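PDB 3RBT: glutathione transferase o1 from Bombyx mori, which belongs to the omega class of glutathione transferases and probably has glutathione transferase and dehydroascorbate reductase activity, perhaps weak. Local coordinates for residues K26-H31 and E53-D58; R72-V77 and L89-V94; M34-H39 and H240-Y245. All coordinates share one frame; numbering follows the deposited sequence.

In the fold
All three contacts are partly buried but differ in what carries them. Contact 1 is a backbone ladder between parallel strands at the outer side of the sheet, centred about 15 Å from the chain centre. Contact 2 joins a loop to the start of helix 92-102 by waters, one salt bridge and a small apolar patch, and alone reaches the second subunit. Contact 3, about 8 Å from the chain centre, rests chiefly on one amide and an aromatic pair. Y30 N lies 2.7 Å from V77 O, joining contacts 1 and 2, and I75 N lies 2.9 Å from Y244 O, joining contacts 2 and 3. Helix 36-47, which begins in contact 3, connects the two strands of contact 1.

Contact 1: residues K26-H31 and E53-D58; sequences KLRLYH and EVYRLD
R28 and E53 are partners at the start of the strand pair, their side chains lying alongside and pointing the same way. R28 NE donates to E53 OE2 over 2.7 Å in a straight bond (165°); the oxygen lies in the guanidinium plane, and NE meets its anti side, tilted from the carboxylate plane. NH2 adds a weak second bond to the same oxygen. The bend of R28 at chi3 (-70°) turns the guanidinium toward the carboxylate, while its other nitrogens reach E79 and P21 O. Next to it, R28 CD packs 3.6 Å from Y55 CD2.

The backbone beneath is tight. E53 N, L29 N, Y55 N, H31 N and L57 N bond in turn to L27 O, E53 O, L29 O, Y55 O and H31 O, the last pair 3.0 Å apart. This parallel ladder joins the two strands of a beta-alpha-beta unit in the thioredoxin-like N-terminal domain, with helix 36-47 as the crossover. On the face of R28 and E53, Y30 CD2 lies 3.8 Å from Y55 CB, and Y30 CB lies 3.8 Å from L57 CD1; the hydroxyl of Y30 is bonded to E79. On the face of L29 and H31, covered by helix 36-47, V54 CG1 approaches the edge of the imidazole and sits 4.0 Å from H31 CB.

The margins are looser. K26 crosses E53 at about a right angle, and its NZ remains 3.9 Å from E53 OE1, a long salt bridge. At the far end R56 is exposed and turns to D33, touching its partner strand mainly through its backbone.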
loop_
_atom_site.group_PDB
_atom_site.type_symbol
_atom_site.label_atom_id
_atom_site.label_comp_id
_atom_site.label_asym_id
_atom_site.label_seq_id
_atom_site.Cartn_x
_atom_site.Cartn_y
_atom_site.Cartn_z
ATOM N N LYS A 26 -7.699 1.726 26.767
ATOM C CA LYS A 26 -8.317 1.988 25.463
ATOM C C LYS A 26 -7.311 2.507 24.447
ATOM O O LYS A 26 -6.358 3.213 24.795
ATOM C CB LYS A 26 -9.471 2.995 25.588
ATOM C CG LYS A 26 -10.561 2.595 26.584
ATOM C CD LYS A 26 -11.752 3.563 26.582
ATOM C CE LYS A 26 -11.425 4.912 27.216
ATOM N NZ LYS A 26 -10.934 4.830 28.644
ATOM N N LEU A 27 -7.525 2.153 23.186
ATOM C CA LEU A 27 -6.780 2.744 22.089
ATOM C C LEU A 27 -7.413 4.094 21.776
ATOM O O LEU A 27 -8.558 4.342 22.147
ATOM C CB LEU A 27 -6.817 1.816 20.876
ATOM C CG LEU A 27 -5.669 0.826 20.615
ATOM C CD1 LEU A 27 -5.029 0.218 21.870
ATOM C CD2 LEU A 27 -6.125 -0.268 19.646
ATOM N N ARG A 28 -6.668 4.975 21.119
ATOM C CA ARG A 28 -7.156 6.329 20.859
ATOM C C ARG A 28 -7.083 6.672 19.378
ATOM O O ARG A 28 -6.004 6.654 18.785
ATOM C CB ARG A 28 -6.344 7.344 21.664
ATOM C CG ARG A 28 -6.845 8.787 21.578
ATOM C CD ARG A 28 -5.976 9.698 22.443
ATOM N NE ARG A 28 -6.172 9.461 23.875
ATOM C CZ ARG A 28 -5.220 9.557 24.802
ATOM N NH1 ARG A 28 -3.972 9.871 24.474
ATOM N NH2 ARG A 28 -5.519 9.330 26.075
ATOM N N LEU A 29 -8.231 6.996 18.792
ATOM C CA LEU A 29 -8.274 7.450 17.414
ATOM C C LEU A 29 -8.437 8.966 17.324
ATOM O O LEU A 29 -9.410 9.533 17.849
ATOM C CB LEU A 29 -9.393 6.743 16.637
ATOM C CG LEU A 29 -9.380 6.938 15.109
ATOM C CD1 LEU A 29 -8.187 6.238 14.457
ATOM C CD2 LEU A 29 -10.693 6.478 14.468
ATOM N N TYR A 30 -7.466 9.608 16.678
ATOM C CA TYR A 30 -7.571 11.004 16.265
ATOM C C TYR A 30 -8.209 11.039 14.878
ATOM O O TYR A 30 -7.662 10.505 13.910
ATOM C CB TYR A 30 -6.196 11.677 16.236
ATOM C CG TYR A 30 -5.511 11.791 17.584
ATOM C CD1 TYR A 30 -4.702 10.762 18.055
ATOM C CD2 TYR A 30 -5.649 12.935 18.371
ATOM C CE1 TYR A 30 -4.061 10.854 19.290
ATOM C CE2 TYR A 30 -5.015 13.035 19.615
ATOM C CZ TYR A 30 -4.212 11.986 20.056
ATOM O OH TYR A 30 -3.562 12.045 21.269
ATOM N N HIS A 31 -9.368 11.684 14.797
ATOM C CA HIS A 31 -10.270 11.539 13.663
ATOM C C HIS A 31 -10.958 12.861 13.378
ATOM O O HIS A 31 -11.400 13.545 14.303
ATOM C CB HIS A 31 -11.301 10.449 14.003
ATOM C CG HIS A 31 -12.484 10.392 13.086
ATOM N ND1 HIS A 31 -12.386 10.041 11.755
ATOM C CD2 HIS A 31 -13.804 10.591 13.326
ATOM C CE1 HIS A 31 -13.591 10.050 11.210
ATOM N NE2 HIS A 31 -14.469 10.381 12.143
ATOM N N GLU A 53 -11.261 5.369 22.287
ATOM C CA GLU A 53 -11.878 6.682 22.388
ATOM C C GLU A 53 -11.523 7.481 21.140
ATOM O O GLU A 53 -10.481 7.252 20.520
ATOM C CB GLU A 53 -11.397 7.404 23.647
ATOM C CG GLU A 53 -9.879 7.378 23.835
ATOM C CD GLU A 53 -9.440 8.006 25.146
ATOM O OE1 GLU A 53 -10.028 7.691 26.199
ATOM O OE2 GLU A 53 -8.508 8.827 25.117
ATOM N N VAL A 54 -12.397 8.409 20.773
ATOM C CA VAL A 54 -12.176 9.277 19.632
ATOM C C VAL A 54 -11.809 10.682 20.100
ATOM O O VAL A 54 -12.574 11.322 20.827
ATOM C CB VAL A 54 -13.422 9.352 18.728
ATOM C CG1 VAL A 54 -13.182 10.296 17.554
ATOM C CG2 VAL A 54 -13.800 7.976 18.223
ATOM N N TYR A 55 -10.635 11.154 19.691
ATOM C CA TYR A 55 -10.321 12.564 19.849
ATOM C C TYR A 55 -10.594 13.282 18.541
ATOM O O TYR A 55 -9.909 13.064 17.536
ATOM C CB TYR A 55 -8.901 12.793 20.380
ATOM C CG TYR A 55 -8.865 12.781 21.891
ATOM C CD1 TYR A 55 -8.663 13.956 22.613
ATOM C CD2 TYR A 55 -9.084 11.595 22.603
ATOM C CE1 TYR A 55 -8.664 13.947 24.016
ATOM C CE2 TYR A 55 -9.077 11.574 23.990
ATOM C CZ TYR A 55 -8.868 12.750 24.693
ATOM O OH TYR A 55 -8.865 12.716 26.072
ATOM N N ARG A 56 -11.638 14.105 18.567
ATOM C CA ARG A 56 -12.078 14.862 17.406
ATOM C C ARG A 56 -11.093 15.977 17.084
ATOM O O ARG A 56 -10.798 16.823 17.932
ATOM C CB ARG A 56 -13.463 15.465 17.659
ATOM C CG ARG A 56 -14.596 14.467 17.664
ATOM C CD ARG A 56 -15.878 15.123 18.155
ATOM N NE ARG A 56 -17.049 14.569 17.481
ATOM C CZ ARG A 56 -18.227 15.185 17.374
ATOM N NH1 ARG A 56 -18.410 16.397 17.896
ATOM N NH2 ARG A 56 -19.228 14.586 16.736
ATOM N N LEU A 57 -10.593 15.963 15.853
ATOM C CA LEU A 57 -9.685 16.987 15.371
ATOM C C LEU A 57 -10.465 18.052 14.614
ATOM O O LEU A 57 -11.314 17.735 13.767
ATOM C CB LEU A 57 -8.622 16.373 14.451
ATOM C CG LEU A 57 -7.636 15.351 15.020
ATOM C CD1 LEU A 57 -7.005 14.525 13.896
ATOM C CD2 LEU A 57 -6.567 16.029 15.855
ATOM N N ASP A 58 -10.191 19.311 14.947
ATOM C CA ASP A 58 -10.689 20.444 14.186
ATOM C C ASP A 58 -9.658 20.753 13.099
ATOM O O ASP A 58 -8.531 21.144 13.414
ATOM C CB ASP A 58 -10.893 21.657 15.103
ATOM C CG ASP A 58 -11.640 22.806 14.419
ATOM O OD1 ASP A 58 -11.457 23.025 13.201
ATOM O OD2 ASP A 58 -12.407 23.509 15.114
#

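Contact 2: residues R72-V77 and L89-V94; sequences RLKIPV and LFESVV
The cis-proline loop, with K74, P76 and V77, faces the turn of F90 and E91 that leads into helix 92-102, and these two elements line the glutathione site in transferases of this fold. E91 takes the N-cap position of the helix and has a positive phi (72°) where the chain passes from strand 87-89 into the helix. In relatives the backbone next to the cis-proline and a Glu-Ser pair at this helix start hold glutathione; the positions of I75, E91 and S92 are consistent with such a role here.

Direct backbone bonds are replaced by water across this gap. One water gives a hydrogen to P76 O at 2.8 Å and accepts one from E91 N at 2.7 Å. Another connects I75 O, at 3.2 Å, with S92 N, at 3.0 Å, in the first turn of the helix. The two bridges run in the same sense, from a loop carbonyl to an N-H of the turn.

Side chains close the contact on the flanks. K74 bends at chi3 (97°) and its NZ reaches E91 OE2 at 3.2 Å, a salt bridge whose hydrogen bond is weak. Where strand 77-80 begins, V77 CG2 meets F90 CE2 at 3.7 Å, with valine and phenylalanine lying side by side; K74 CB also reaches the ring obliquely, 4.1 Å from F90 CD2.

V77 is backbone-bonded to Y30 of strand 27-31, and L89 ends strand 87-89. P76 and S92 both touch Y37 of helix 36-47, and V77 packs on F66 of helix 64-69. At the start of the loop, R72 forms a salt bridge with E128 of the second subunit; E91 and V93 pack on E124 and R120 of that subunit's helix 113-138.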
loop_
_atom_site.group_PDB
_atom_site.type_symbol
_atom_site.label_atom_id
_atom_site.label_comp_id
_atom_site.label_asym_id
_atom_site.label_seq_id
_atom_site.Cartn_x
_atom_site.Cartn_y
_atom_site.Cartn_z
ATOM N N ARG A 72 3.196 16.061 8.606
ATOM C CA ARG A 72 2.477 15.970 7.329
ATOM C C ARG A 72 0.946 15.935 7.515
ATOM O O ARG A 72 0.193 15.875 6.541
ATOM C CB ARG A 72 2.979 14.756 6.531
ATOM C CG ARG A 72 4.353 14.981 5.859
ATOM C CD ARG A 72 5.180 13.688 5.770
ATOM N NE ARG A 72 4.489 12.612 5.049
ATOM C CZ ARG A 72 4.756 12.241 3.796
ATOM N NH1 ARG A 72 5.716 12.851 3.105
ATOM N NH2 ARG A 72 4.060 11.258 3.232
ATOM N N LEU A 73 0.503 15.968 8.772
ATOM C CA LEU A 73 -0.918 16.043 9.143
ATOM C C LEU A 73 -1.782 14.920 8.547
ATOM O O LEU A 73 -2.884 15.158 8.039
ATOM C CB LEU A 73 -1.487 17.440 8.833
ATOM C CG LEU A 73 -0.951 18.563 9.725
ATOM C CD1 LEU A 73 -1.377 19.927 9.230
ATOM C CD2 LEU A 73 -1.424 18.360 11.159
ATOM N N LYS A 74 -1.265 13.698 8.620
ATOM C CA LYS A 74 -1.961 12.533 8.102
ATOM C C LYS A 74 -3.119 12.178 9.014
ATOM O O LYS A 74 -3.051 12.394 10.232
ATOM C CB LYS A 74 -1.006 11.351 7.948
ATOM C CG LYS A 74 0.308 11.718 7.266
ATOM C CD LYS A 74 1.024 10.514 6.700
ATOM C CE LYS A 74 0.719 10.367 5.214
ATOM N NZ LYS A 74 1.603 9.349 4.588
ATOM N N ILE A 75 -4.193 11.669 8.413
ATOM C CA ILE A 75 -5.395 11.286 9.163
ATOM C C ILE A 75 -5.973 9.981 8.628
ATOM O O ILE A 75 -5.843 9.694 7.434
ATOM C CB ILE A 75 -6.501 12.394 9.174
ATOM C CG1 ILE A 75 -6.977 12.721 7.749
ATOM C CG2 ILE A 75 -6.033 13.650 9.957
ATOM C CD1 ILE A 75 -8.200 13.621 7.717
ATOM N N PRO A 76 -6.587 9.174 9.510
ATOM C CA PRO A 76 -6.658 9.388 10.961
ATOM C C PRO A 76 -5.348 8.974 11.613
ATOM O O PRO A 76 -4.426 8.545 10.919
ATOM C CB PRO A 76 -7.769 8.429 11.386
ATOM C CG PRO A 76 -7.597 7.278 10.449
ATOM C CD PRO A 76 -7.288 7.937 9.118
ATOM N N VAL A 77 -5.265 9.107 12.933
ATOM C CA VAL A 77 -4.129 8.593 13.684
ATOM C C VAL A 77 -4.643 7.653 14.769
ATOM O O VAL A 77 -5.558 8.000 15.523
ATOM C CB VAL A 77 -3.318 9.712 14.370
ATOM C CG1 VAL A 77 -2.168 9.109 15.188
ATOM C CG2 VAL A 77 -2.786 10.713 13.351
ATOM N N LEU A 89 0.249 5.707 15.111
ATOM C CA LEU A 89 0.267 4.866 13.917
ATOM C C LEU A 89 -0.512 5.575 12.825
ATOM O O LEU A 89 -1.604 6.084 13.078
ATOM C CB LEU A 89 -0.351 3.492 14.185
ATOM C CG LEU A 89 0.560 2.333 14.618
ATOM C CD1 LEU A 89 -0.238 1.020 14.677
ATOM C CD2 LEU A 89 1.724 2.173 13.676
ATOM N N PHE A 90 0.063 5.601 11.623
ATOM C CA PHE A 90 -0.499 6.328 10.491
ATOM C C PHE A 90 -0.954 5.387 9.379
ATOM O O PHE A 90 -0.558 4.214 9.345
ATOM C CB PHE A 90 0.539 7.314 9.915
ATOM C CG PHE A 90 1.055 8.327 10.905
ATOM C CD1 PHE A 90 2.348 8.228 11.409
ATOM C CD2 PHE A 90 0.257 9.390 11.316
ATOM C CE1 PHE A 90 2.839 9.165 12.316
ATOM C CE2 PHE A 90 0.735 10.334 12.234
ATOM C CZ PHE A 90 2.028 10.224 12.727
ATOM N N GLU A 91 -1.762 5.938 8.466
ATOM C CA GLU A 91 -2.228 5.282 7.231
ATOM C C GLU A 91 -3.266 4.186 7.491
ATOM O O GLU A 91 -2.956 3.165 8.120
ATOM C CB GLU A 91 -1.055 4.771 6.382
ATOM C CG GLU A 91 -0.132 5.875 5.871
ATOM C CD GLU A 91 0.796 5.415 4.768
ATOM O OE1 GLU A 91 0.521 4.359 4.155
ATOM O OE2 GLU A 91 1.811 6.119 4.502
ATOM N N SER A 92 -4.493 4.407 7.007
ATOM C CA SER A 92 -5.658 3.591 7.403
ATOM C C SER A 92 -5.485 2.098 7.132
ATOM O O SER A 92 -5.898 1.273 7.939
ATOM C CB SER A 92 -6.952 4.097 6.734
ATOM O OG SER A 92 -6.907 3.908 5.328
ATOM N N VAL A 93 -4.874 1.764 5.998
ATOM C CA VAL A 93 -4.563 0.373 5.664
ATOM C C VAL A 93 -3.596 -0.250 6.673
ATOM O O VAL A 93 -3.843 -1.339 7.181
ATOM C CB VAL A 93 -3.971 0.238 4.240
ATOM C CG1 VAL A 93 -3.649 -1.230 3.938
ATOM C CG2 VAL A 93 -4.948 0.791 3.204
ATOM N N VAL A 94 -2.500 0.444 6.959
ATOM C CA VAL A 94 -1.509 -0.049 7.920
ATOM C C VAL A 94 -2.135 -0.193 9.317
ATOM O O VAL A 94 -1.903 -1.194 10.024
ATOM C CB VAL A 94 -0.271 0.870 7.954
ATOM C CG1 VAL A 94 0.712 0.425 9.019
ATOM C CG2 VAL A 94 0.402 0.883 6.587
HETATM O O HOH W 1 -5.378 7.034 5.776
HETATM O O HOH W 2 -2.816 8.403 8.594
#

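Contact 3: residues M34-H39 and H240-Y245; sequences MNPYGH and HSMGYY
N35 and the C-terminal segment S241-G243 meet at the start of helix 36-47, the position that, in typical omega-class relatives, holds the catalytic cysteine before a proline; here it is asparagine, followed by P36 and Y37. The contact thus ties the C-terminal tail to the edge of the presumed active site.

Hydrogen bonds centre on the amide of N35. With CG anti to the backbone N (chi1 179°), ND2 is carried across to the tail and gives one bond to S241 O at 3.0 Å and another to G243 O at 2.8 Å. Both acceptors lie close to the amide plane, 12° out of it, as expected when each N-H serves one carbonyl. The amide oxygen turns back to its own helix: OD1 accepts from G38 N at 3.0 Å, the N-cap bond. Bonded at both its nitrogen and its oxygen, the amide has its rotation fixed.

Apolar packing comes next. P36 CD sits 4.0 Å from M242 CG, the two side chains crossing at about a right angle, and M242 continues toward L134 and F137 of helix 113-138.

Aromatic contacts form the outer part. Y244 CB stands over the centre of the Y37 ring, 3.9 Å from its centroid, a CH-pi contact. The Y244 ring then presents its edge to the same face, an offset edge-to-face pair with centroids 6.0 Å apart and planes at 87°. W182 meets the Y37 ring edge-to-face as well. Near the plane of the Y244 ring, Y37 OH lies 3.8 Å from Y244 CD2.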
loop_
_atom_site.group_PDB
_atom_site.type_symbol
_atom_site.label_atom_id
_atom_site.label_comp_id
_atom_site.label_asym_id
_atom_site.label_seq_id
_atom_site.Cartn_x
_atom_site.Cartn_y
_atom_site.Cartn_z
ATOM N N MET A 34 -16.618 12.927 9.908
ATOM C CA MET A 34 -16.995 12.693 8.502
ATOM C C MET A 34 -15.844 12.258 7.577
ATOM O O MET A 34 -16.056 12.085 6.376
ATOM C CB MET A 34 -17.719 13.908 7.900
ATOM C CG MET A 34 -19.019 14.301 8.590
ATOM S SD MET A 34 -20.217 12.947 8.676
ATOM C CE MET A 34 -21.738 13.886 8.664
ATOM N N ASN A 35 -14.634 12.104 8.112
ATOM C CA ASN A 35 -13.512 11.614 7.288
ATOM C C ASN A 35 -13.642 10.106 7.077
ATOM O O ASN A 35 -13.679 9.350 8.048
ATOM C CB ASN A 35 -12.150 11.952 7.902
ATOM C CG ASN A 35 -10.984 11.418 7.075
ATOM O OD1 ASN A 35 -10.434 10.351 7.375
ATOM N ND2 ASN A 35 -10.607 12.152 6.029
ATOM N N PRO A 36 -13.726 9.677 5.810
ATOM C CA PRO A 36 -13.926 8.264 5.449
ATOM C C PRO A 36 -12.754 7.333 5.819
ATOM O O PRO A 36 -12.981 6.154 6.066
ATOM C CB PRO A 36 -14.106 8.313 3.926
ATOM C CG PRO A 36 -13.348 9.559 3.491
ATOM C CD PRO A 36 -13.606 10.541 4.617
ATOM N N TYR A 37 -11.524 7.849 5.844
ATOM C CA TYR A 37 -10.358 7.060 6.279
ATOM C C TYR A 37 -10.433 6.735 7.770
ATOM O O TYR A 37 -10.067 5.626 8.196
ATOM C CB TYR A 37 -9.051 7.775 5.937
ATOM C CG TYR A 37 -8.789 7.867 4.440
ATOM C CD1 TYR A 37 -8.295 6.769 3.727
ATOM C CD2 TYR A 37 -9.072 9.045 3.736
ATOM C CE1 TYR A 37 -8.065 6.848 2.337
ATOM C CE2 TYR A 37 -8.837 9.138 2.356
ATOM C CZ TYR A 37 -8.338 8.038 1.668
ATOM O OH TYR A 37 -8.124 8.136 0.318
ATOM N N GLY A 38 -10.939 7.689 8.558
ATOM C CA GLY A 38 -11.256 7.443 9.961
ATOM C C GLY A 38 -12.444 6.508 10.128
ATOM O O GLY A 38 -12.445 5.664 11.013
ATOM N N HIS A 39 -13.459 6.672 9.281
ATOM C CA HIS A 39 -14.650 5.800 9.263
ATOM C C HIS A 39 -14.226 4.329 9.109
ATOM O O HIS A 39 -14.688 3.456 9.852
ATOM C CB HIS A 39 -15.582 6.223 8.123
ATOM C CG HIS A 39 -16.953 5.609 8.172
ATOM N ND1 HIS A 39 -17.976 6.026 7.345
ATOM C CD2 HIS A 39 -17.474 4.625 8.948
ATOM C CE1 HIS A 39 -19.060 5.310 7.594
ATOM N NE2 HIS A 39 -18.783 4.458 8.567
ATOM N N HIS A 240 -12.729 19.254 1.738
ATOM C CA HIS A 240 -11.576 19.860 2.422
ATOM C C HIS A 240 -10.950 18.974 3.497
ATOM O O HIS A 240 -9.729 18.997 3.719
ATOM C CB HIS A 240 -11.952 21.233 2.983
ATOM C CG HIS A 240 -12.130 22.280 1.923
ATOM N ND1 HIS A 240 -13.280 23.031 1.800
ATOM C CD2 HIS A 240 -11.308 22.686 0.925
ATOM C CE1 HIS A 240 -13.155 23.862 0.782
ATOM N NE2 HIS A 240 -11.968 23.671 0.232
ATOM N N SER A 241 -11.795 18.170 4.128
ATOM C CA SER A 241 -11.386 17.312 5.223
ATOM C C SER A 241 -11.649 15.812 4.938
ATOM O O SER A 241 -11.690 14.987 5.850
ATOM C CB SER A 241 -12.058 17.828 6.505
ATOM O OG SER A 241 -12.821 16.835 7.151
ATOM N N MET A 242 -11.772 15.478 3.652
ATOM C CA MET A 242 -12.105 14.130 3.174
ATOM C C MET A 242 -10.884 13.234 2.833
ATOM O O MET A 242 -11.013 12.011 2.767
ATOM C CB MET A 242 -13.018 14.265 1.942
ATOM C CG MET A 242 -13.705 12.989 1.459
ATOM S SD MET A 242 -14.772 13.299 0.027
ATOM C CE MET A 242 -15.009 11.616 -0.549
ATOM N N GLY A 243 -9.718 13.841 2.608
ATOM C CA GLY A 243 -8.512 13.098 2.205
ATOM C C GLY A 243 -7.806 12.323 3.311
ATOM O O GLY A 243 -8.294 12.243 4.441
ATOM N N TYR A 244 -6.655 11.741 2.981
ATOM C CA TYR A 244 -5.842 11.028 3.975
ATOM C C TYR A 244 -4.833 11.966 4.669
ATOM O O TYR A 244 -4.022 11.542 5.489
ATOM C CB TYR A 244 -5.166 9.791 3.361
ATOM C CG TYR A 244 -4.310 10.071 2.139
ATOM C CD1 TYR A 244 -2.972 10.446 2.274
ATOM C CD2 TYR A 244 -4.835 9.949 0.853
ATOM C CE1 TYR A 244 -2.178 10.700 1.157
ATOM C CE2 TYR A 244 -4.051 10.210 -0.278
ATOM C CZ TYR A 244 -2.725 10.584 -0.116
ATOM O OH TYR A 244 -1.942 10.835 -1.220
ATOM N N TYR A 245 -4.901 13.245 4.324
ATOM C CA TYR A 245 -4.146 14.291 5.008
ATOM C C TYR A 245 -4.990 15.557 5.079
ATOM O O TYR A 245 -5.914 15.751 4.282
ATOM C CB TYR A 245 -2.799 14.573 4.321
ATOM C CG TYR A 245 -2.905 14.914 2.849
ATOM C CD1 TYR A 245 -3.028 13.903 1.891
ATOM C CD2 TYR A 245 -2.872 16.241 2.409
ATOM C CE1 TYR A 245 -3.128 14.195 0.535
ATOM C CE2 TYR A 245 -2.970 16.549 1.039
ATOM C CZ TYR A 245 -3.098 15.515 0.112
ATOM O OH TYR A 245 -3.200 15.780 -1.238
#